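Apical membrane antigen AMA1 (Toxoplasma gondii ME49, PDB 4YIV) takes part in host cell invasion as a microneme protein of the moving junction, the ring formed between the parasite's apical tip and the host cell membrane. Local coordinates at residues A[137-142]-A[166-171]; A[142-145]-A[151-154]. One frame throughout, in Å; residues are numbered along the deposited sequence.

Contact 1: A[137-142]-A[166-171]; sequences AEFAFK and RLCHIL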
loop_
_atom_site.group_PDB
_atom_site.type_symbol
_atom_site.label_atom_id
_atom_site.label_comp_id
_atom_site.label_asym_id
_atom_site.label_seq_id
_atom_site.Cartn_x
_atom_site.Cartn_y
_atom_site.Cartn_z
ATOM N N ALA A 137 10.200 -0.100 9.302
ATOM C CA ALA A 137 10.352 -1.240 8.400
ATOM C C ALA A 137 11.643 -2.033 8.667
ATOM O O ALA A 137 11.655 -3.271 8.623
ATOM C CB ALA A 137 10.315 -0.755 6.978
ATOM N N GLU A 138 12.738 -1.331 8.948
ATOM C CA GLU A 138 14.004 -1.995 9.240
ATOM C C GLU A 138 13.925 -2.770 10.542
ATOM O O GLU A 138 14.445 -3.879 10.652
ATOM C CB GLU A 138 15.131 -0.952 9.268
ATOM C CG GLU A 138 16.527 -1.526 9.469
ATOM C CD GLU A 138 17.613 -0.447 9.401
ATOM O OE1 GLU A 138 18.790 -0.813 9.565
ATOM O OE2 GLU A 138 17.283 0.756 9.203
ATOM N N PHE A 139 13.253 -2.183 11.528
ATOM C CA PHE A 139 12.998 -2.847 12.788
ATOM C C PHE A 139 12.231 -4.154 12.581
ATOM O O PHE A 139 12.551 -5.185 13.182
ATOM C CB PHE A 139 12.214 -1.931 13.713
ATOM C CG PHE A 139 11.891 -2.551 15.031
ATOM C CD1 PHE A 139 12.902 -2.958 15.880
ATOM C CD2 PHE A 139 10.563 -2.715 15.425
ATOM C CE1 PHE A 139 12.601 -3.548 17.110
ATOM C CE2 PHE A 139 10.245 -3.308 16.649
ATOM C CZ PHE A 139 11.249 -3.714 17.491
ATOM N N ALA A 140 11.230 -4.108 11.714
ATOM C CA ALA A 140 10.474 -5.326 11.375
ATOM C C ALA A 140 11.381 -6.328 10.628
ATOM O O ALA A 140 11.352 -7.544 10.898
ATOM C CB ALA A 140 9.258 -4.964 10.535
ATOM N N PHE A 141 12.207 -5.831 9.724
ATOM C CA PHE A 141 13.085 -6.737 8.972
ATOM C C PHE A 141 14.083 -7.445 9.902
ATOM O O PHE A 141 14.437 -8.612 9.674
ATOM C CB PHE A 141 13.841 -6.011 7.868
ATOM C CG PHE A 141 14.663 -6.934 7.024
ATOM C CD1 PHE A 141 14.054 -7.805 6.118
ATOM C CD2 PHE A 141 16.052 -6.983 7.172
ATOM C CE1 PHE A 141 14.821 -8.686 5.351
ATOM C CE2 PHE A 141 16.823 -7.867 6.413
ATOM C CZ PHE A 141 16.213 -8.718 5.504
ATOM N N LYS A 142 14.491 -6.764 10.977
ATOM C CA LYS A 142 15.436 -7.338 11.924
ATOM C C LYS A 142 14.782 -8.104 13.071
ATOM O O LYS A 142 15.466 -8.548 13.979
ATOM C CB LYS A 142 16.340 -6.212 12.457
ATOM C CG LYS A 142 17.222 -5.676 11.349
ATOM C CD LYS A 142 18.120 -4.511 11.781
ATOM C CE LYS A 142 18.972 -4.083 10.593
ATOM N NZ LYS A 142 19.932 -3.002 10.911
ATOM N N ARG A 166 3.982 7.952 16.333
ATOM C CA ARG A 166 5.350 7.503 16.083
ATOM C C ARG A 166 5.678 6.230 16.824
ATOM O O ARG A 166 6.661 6.169 17.581
ATOM C CB ARG A 166 6.374 8.604 16.442
ATOM C CG ARG A 166 6.319 9.742 15.500
ATOM C CD ARG A 166 7.347 10.811 15.844
ATOM N NE ARG A 166 8.688 10.515 15.353
ATOM C CZ ARG A 166 9.809 10.622 16.068
ATOM N NH1 ARG A 166 9.775 11.007 17.340
ATOM N NH2 ARG A 166 10.986 10.342 15.508
ATOM N N LEU A 167 4.852 5.207 16.563
ATOM C CA LEU A 167 4.970 3.875 17.155
ATOM C C LEU A 167 5.047 2.852 16.035
ATOM O O LEU A 167 4.264 2.928 15.094
ATOM C CB LEU A 167 3.765 3.545 18.039
ATOM C CG LEU A 167 3.681 4.350 19.324
ATOM C CD1 LEU A 167 2.408 3.979 20.048
ATOM C CD2 LEU A 167 4.914 4.090 20.186
ATOM N N CYS A 168 5.937 1.886 16.204
ATOM C CA CYS A 168 6.146 0.804 15.249
ATOM C C CYS A 168 5.541 -0.490 15.812
ATOM O O CYS A 168 6.023 -1.047 16.804
ATOM C CB CYS A 168 7.638 0.639 14.970
ATOM S SG CYS A 168 8.006 -0.507 13.597
ATOM N N HIS A 169 4.443 -0.918 15.206
ATOM C CA HIS A 169 3.781 -2.176 15.564
ATOM C C HIS A 169 4.279 -3.327 14.747
ATOM O O HIS A 169 4.244 -3.255 13.532
ATOM C CB HIS A 169 2.265 -2.089 15.324
ATOM C CG HIS A 169 1.576 -1.090 16.200
ATOM N ND1 HIS A 169 1.046 -1.429 17.427
ATOM C CD2 HIS A 169 1.332 0.228 16.031
ATOM C CE1 HIS A 169 0.518 -0.354 17.983
ATOM N NE2 HIS A 169 0.683 0.663 17.160
ATOM N N ILE A 170 4.640 -4.402 15.433
ATOM C CA ILE A 170 4.954 -5.683 14.828
ATOM C C ILE A 170 3.724 -6.544 15.007
ATOM O O ILE A 170 3.275 -6.719 16.130
ATOM C CB ILE A 170 6.163 -6.373 15.497
ATOM C CG1 ILE A 170 7.416 -5.507 15.418
ATOM C CG2 ILE A 170 6.410 -7.742 14.839
ATOM C CD1 ILE A 170 7.776 -5.076 14.057
ATOM N N LEU A 171 3.176 -7.061 13.913
ATOM C CA LEU A 171 1.951 -7.851 13.988
ATOM C C LEU A 171 2.236 -9.345 14.024
ATOM O O LEU A 171 2.625 -9.942 13.030
ATOM C CB LEU A 171 1.043 -7.548 12.795
ATOM C CG LEU A 171 0.634 -6.092 12.596
ATOM C CD1 LEU A 171 -0.403 -6.016 11.504
ATOM C CD2 LEU A 171 0.116 -5.433 13.897
#
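Phe139, Ile170 and Cys168 join helix 132-141 to strand 167-170 in a PAN-type domain, where the helix packs on an antiparallel sheet. The axes of helix 137-141 and strand 167-170 run in roughly the same direction, 31° apart, and come within 8.9 Å. The contact is apolar and largely buried. Phe139 has its CG anti to the backbone N (chi1 179°), which carries the ring toward the strand. One side of the ring, CD2 and CE2, does the touching. Cys168 SG sits at the ring edge, near its plane, 3.8 Å from Phe139 CD2. This is a sulfur-aromatic contact, with Cys168 SG 5.2 Å from the centroid of the Phe139 ring and 77° off its normal. A disulfide from this sulfur to Cys136 SG, three residues before Phe139 on the same helix, ties strand to helix covalently.

Ile170 lies two residues further along the strand and also points to the helix. Its CG1 branch makes the contact. CG1 is beside the backbone N and anti to the carbonyl carbon, and it meets the ring obliquely, with Ile170 CG1 3.8 Å from Phe139 CE2. At the end of the same branch, Ile170 CD1 also lies 3.9 Å from Phe139 CD2.

Other elements pack on the same residues. The Phe139 ring also meets that of Phe116 and touches Leu121 of helix 118-122. Ala140 rests on Phe159 of the neighbouring strand 159-162. Ile170 CD1 ends against two atoms of one residue, 3.8 Å from both Ala140 CA and Ala140 CB.

Contact 2: A[142-145]-A[151-154]; sequences KTVA and KATK
An ST turn, in which Thr153 OG1 is hydrogen-bonded to Tyr155 N, brings Thr153 against Ala145 in the loop between helix 132-141 and strand 159-162 of the PAN-type domain. The loop folds back on itself here. The key atom is the backbone oxygen of Ala145. It accepts two hydrogen bonds from the same threonine. Thr153 N lies nearly in line with the carbonyl bond, 3.0 Å from Ala145 O, but its N-H is bent, with an angle of 135° at the hydrogen. Thr153 OG1 comes from above the carbonyl plane and is 2.7 Å from Ala145 O. The hydroxyl gets there because OG1 stands between the backbone N and carbonyl carbon of Thr153 (chi1 73°). Two bonds from one residue fix this carbonyl. Ala145 and Tyr155 also pair through their backbones.

Val144 packs beside this polar pair. Its CB and both methyls lie against the backbone oxygen of Thr153, with Val144 CB 3.3 Å from Thr153 O. Further out, Val144 CG2 touches the methyl of Ala152, 4.1 Å from Ala152 CB.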
loop_
_atom_site.group_PDB
_atom_site.type_symbol
_atom_site.label_atom_id
_atom_site.label_comp_id
_atom_site.label_asym_id
_atom_site.label_seq_id
_atom_site.Cartn_x
_atom_site.Cartn_y
_atom_site.Cartn_z
ATOM N N LYS A 142 14.491 -6.764 10.977
ATOM C CA LYS A 142 15.436 -7.338 11.924
ATOM C C LYS A 142 14.782 -8.104 13.071
ATOM O O LYS A 142 15.466 -8.548 13.979
ATOM C CB LYS A 142 16.340 -6.212 12.457
ATOM C CG LYS A 142 17.222 -5.676 11.349
ATOM C CD LYS A 142 18.120 -4.511 11.781
ATOM C CE LYS A 142 18.972 -4.083 10.593
ATOM N NZ LYS A 142 19.932 -3.002 10.911
ATOM N N THR A 143 13.468 -8.289 12.996
ATOM C CA THR A 143 12.687 -9.025 13.993
ATOM C C THR A 143 12.166 -10.328 13.338
ATOM O O THR A 143 11.431 -10.284 12.353
ATOM C CB THR A 143 11.480 -8.169 14.533
ATOM O OG1 THR A 143 11.951 -6.958 15.164
ATOM C CG2 THR A 143 10.660 -8.930 15.545
ATOM N N VAL A 144 12.565 -11.483 13.849
ATOM C CA VAL A 144 12.097 -12.750 13.279
ATOM C C VAL A 144 11.293 -13.497 14.327
ATOM O O VAL A 144 11.490 -13.294 15.525
ATOM C CB VAL A 144 13.254 -13.666 12.805
ATOM C CG1 VAL A 144 13.933 -13.096 11.561
ATOM C CG2 VAL A 144 14.253 -13.935 13.965
ATOM N N ALA A 145 10.383 -14.352 13.868
ATOM C CA ALA A 145 9.669 -15.249 14.747
ATOM C C ALA A 145 10.639 -16.242 15.415
ATOM O O ALA A 145 11.552 -16.777 14.776
ATOM C CB ALA A 145 8.614 -15.990 13.977
ATOM N N LYS A 151 14.126 -20.735 19.272
ATOM C CA LYS A 151 15.182 -20.658 18.265
ATOM C C LYS A 151 14.702 -19.729 17.137
ATOM O O LYS A 151 13.494 -19.641 16.864
ATOM C CB LYS A 151 15.525 -22.045 17.726
ATOM C CG LYS A 151 16.582 -22.031 16.635
ATOM C CD LYS A 151 16.827 -23.426 16.067
ATOM C CE LYS A 151 17.803 -23.400 14.901
ATOM N NZ LYS A 151 17.894 -24.741 14.268
ATOM N N ALA A 152 15.640 -19.063 16.480
ATOM C CA ALA A 152 15.316 -18.054 15.491
ATOM C C ALA A 152 14.863 -18.725 14.213
ATOM O O ALA A 152 15.371 -19.797 13.856
ATOM C CB ALA A 152 16.506 -17.169 15.217
ATOM N N THR A 153 13.924 -18.096 13.515
ATOM C CA THR A 153 13.495 -18.579 12.205
ATOM C C THR A 153 13.768 -17.522 11.155
ATOM O O THR A 153 14.322 -16.450 11.461
ATOM C CB THR A 153 11.973 -18.958 12.214
ATOM O OG1 THR A 153 11.172 -17.765 12.261
ATOM C CG2 THR A 153 11.626 -19.838 13.429
ATOM N N LYS A 154 13.379 -17.808 9.913
ATOM C CA LYS A 154 13.418 -16.824 8.841
ATOM C C LYS A 154 12.045 -16.178 8.549
ATOM O O LYS A 154 11.901 -15.467 7.548
ATOM C CB LYS A 154 13.955 -17.463 7.577
ATOM C CG LYS A 154 15.408 -17.985 7.734
ATOM C CD LYS A 154 16.153 -18.013 6.407
ATOM C CE LYS A 154 17.511 -18.700 6.535
ATOM N NZ LYS A 154 18.243 -18.696 5.229
#

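Overall arrangement
Both contacts start from the same part of the chain, and Lys142 belongs to both. Their centres are about 13 Å apart. Contact 1 is buried and joins regular elements, a helix and a strand of the five-stranded sheet. Contact 2 is at the surface and farther from the centre of the chain. It joins two parts of a single loop that leads from that helix to strand 159-162, the neighbour of strand 167-170. The chemistry follows the place. Contact 1 relies on an aromatic ring, aliphatic groups and a disulfide sulfur. Contact 2 relies on a backbone carbonyl held by two donors, with one loose methyl contact beside it.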